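Local coordinates for pentacotripeptide-repeat region of PRORP domain-containing protein (Brachypodium distachyon, PDB 4ME2) that probably binds RNA in a sequence-specific manner as a chloroplast pentatricopeptide repeat protein of helix-turn-helix repeats, with group II intron RNA as a likely target, at residues Ala83-Ala88 and His106-Glu111. Residues are numbered along the deposited sequence; the frame is centred on the assembly and turned at random.
Sequences ADLLAA and HVARAE
Leu85 and Ala108 are the residues of segments 83-88 and 106-111 whose CA atoms come nearest, 7.1 Å apart; the segments lie on the successive helices 82-94 and 98-109. The start of the first helix meets the last turn of the second, as expected of an antiparallel helical hairpin, the building principle of helix-turn-helix repeat proteins. Leu85 has the largest share of the contact and takes part in three of its four residue pairs. With CG anti to the backbone N (chi1 -180°), its CD2 methyl reaches across to the backbone of the other helix, 3.6 Å from Ala108 CA. The methyl of Ala108 lies beside the incoming branch, CB to Leu85 CD2 3.9 Å, and its small size is consistent with so close an approach to the backbone. Val107 adds its CG1, 3.9 Å from Leu85 CD2, while the aliphatic CG of Glu111, just past the helix, approaches the same methyl at 4.3 Å. Leu86 CD2 makes a looser contact with Ala108 CB at 4.5 Å. Trp113 touches Leu85, Leu86 and Ala108, and helix 66-77 adds Leu77 against Leu85 and Ala73 against Val107. No hydrogen bond crosses between the two segments, which implies that their direct association rests on apolar packing.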
loop_
_atom_site.group_PDB
_atom_site.type_symbol
_atom_site.label_atom_id
_atom_site.label_comp_id
_atom_site.label_asym_id
_atom_site.label_seq_id
_atom_site.Cartn_x
_atom_site.Cartn_y
_atom_site.Cartn_z
ATOM N N ALA A 83 11.662 -3.565 -16.081
ATOM C CA ALA A 83 11.221 -2.352 -16.764
ATOM C C ALA A 83 9.873 -2.554 -17.455
ATOM O O ALA A 83 8.993 -1.700 -17.362
ATOM C CB ALA A 83 12.276 -1.877 -17.757
ATOM N N ASP A 84 9.721 -3.689 -18.130
ATOM C CA ASP A 84 8.483 -4.001 -18.842
ATOM C C ASP A 84 7.324 -4.269 -17.881
ATOM O O ASP A 84 6.186 -3.858 -18.138
ATOM C CB ASP A 84 8.695 -5.181 -19.791
ATOM C CG ASP A 84 9.702 -4.871 -20.898
ATOM O OD1 ASP A 84 9.664 -3.753 -21.454
ATOM O OD2 ASP A 84 10.539 -5.744 -21.208
ATOM N N LEU A 85 7.601 -4.943 -16.767
ATOM C CA LEU A 85 6.545 -5.200 -15.788
ATOM C C LEU A 85 6.008 -3.898 -15.197
ATOM O O LEU A 85 4.793 -3.694 -15.113
ATOM C CB LEU A 85 7.026 -6.135 -14.670
ATOM C CG LEU A 85 5.972 -6.464 -13.598
ATOM C CD1 LEU A 85 4.689 -6.997 -14.219
ATOM C CD2 LEU A 85 6.495 -7.455 -12.568
ATOM N N LEU A 86 6.916 -3.026 -14.775
ATOM C CA LEU A 86 6.524 -1.748 -14.206
ATOM C C LEU A 86 5.828 -0.863 -15.242
ATOM O O LEU A 86 4.937 -0.097 -14.888
ATOM C CB LEU A 86 7.730 -1.036 -13.586
ATOM C CG LEU A 86 8.409 -1.759 -12.415
ATOM C CD1 LEU A 86 9.695 -1.045 -12.022
ATOM C CD2 LEU A 86 7.481 -1.879 -11.215
ATOM N N ALA A 87 6.230 -0.973 -16.505
ATOM C CA ALA A 87 5.589 -0.195 -17.574
ATOM C C ALA A 87 4.169 -0.695 -17.813
ATOM O O ALA A 87 3.256 0.110 -18.012
ATOM C CB ALA A 87 6.400 -0.243 -18.862
ATOM N N ALA A 88 3.991 -2.015 -17.786
ATOM C CA ALA A 88 2.662 -2.623 -17.933
ATOM C C ALA A 88 1.753 -2.208 -16.780
ATOM O O ALA A 88 0.591 -1.844 -16.987
ATOM C CB ALA A 88 2.763 -4.139 -18.013
ATOM N N HIS A 106 1.194 -6.839 -7.408
ATOM C CA HIS A 106 1.473 -8.049 -6.633
ATOM C C HIS A 106 2.437 -8.994 -7.309
ATOM O O HIS A 106 3.223 -9.671 -6.630
ATOM C CB HIS A 106 0.187 -8.751 -6.229
ATOM C CG HIS A 106 -0.547 -8.061 -5.108
ATOM N ND1 HIS A 106 0.031 -7.785 -3.917
ATOM C CD2 HIS A 106 -1.858 -7.611 -5.023
ATOM C CE1 HIS A 106 -0.868 -7.185 -3.117
ATOM N NE2 HIS A 106 -2.026 -7.083 -3.798
ATOM N N VAL A 107 2.407 -9.046 -8.641
ATOM C CA VAL A 107 3.425 -9.786 -9.382
ATOM C C VAL A 107 4.786 -9.136 -9.116
ATOM O O VAL A 107 5.750 -9.832 -8.800
ATOM C CB VAL A 107 3.139 -9.848 -10.898
ATOM C CG1 VAL A 107 4.272 -10.556 -11.627
ATOM C CG2 VAL A 107 1.823 -10.574 -11.178
ATOM N N ALA A 108 4.866 -7.810 -9.216
ATOM C CA ALA A 108 6.141 -7.112 -8.981
ATOM C C ALA A 108 6.682 -7.380 -7.575
ATOM O O ALA A 108 7.891 -7.554 -7.383
ATOM C CB ALA A 108 5.988 -5.617 -9.218
ATOM N N ARG A 109 5.776 -7.420 -6.600
ATOM C CA ARG A 109 6.162 -7.552 -5.192
ATOM C C ARG A 109 6.911 -8.856 -4.901
ATOM O O ARG A 109 7.649 -8.928 -3.921
ATOM C CB ARG A 109 4.933 -7.433 -4.281
ATOM C CG ARG A 109 4.314 -6.037 -4.198
ATOM C CD ARG A 109 3.138 -5.986 -3.220
ATOM N NE ARG A 109 3.546 -6.585 -1.953
ATOM C CZ ARG A 109 3.194 -7.795 -1.531
ATOM N NH1 ARG A 109 2.358 -8.543 -2.236
ATOM N NH2 ARG A 109 3.674 -8.256 -0.382
ATOM N N ALA A 110 6.724 -9.868 -5.747
ATOM C CA ALA A 110 7.375 -11.172 -5.570
ATOM C C ALA A 110 8.702 -11.297 -6.327
ATOM O O ALA A 110 9.390 -12.322 -6.217
ATOM C CB ALA A 110 6.439 -12.294 -5.977
ATOM N N GLU A 111 9.053 -10.273 -7.101
ATOM C CA GLU A 111 10.273 -10.310 -7.911
ATOM C C GLU A 111 11.521 -9.995 -7.095
ATOM O O GLU A 111 11.472 -9.182 -6.171
ATOM C CB GLU A 111 10.180 -9.361 -9.112
ATOM C CG GLU A 111 9.190 -9.802 -10.181
ATOM C CD GLU A 111 9.514 -11.171 -10.758
ATOM O OE1 GLU A 111 10.275 -11.246 -11.739
ATOM O OE2 GLU A 111 9.003 -12.179 -10.236
#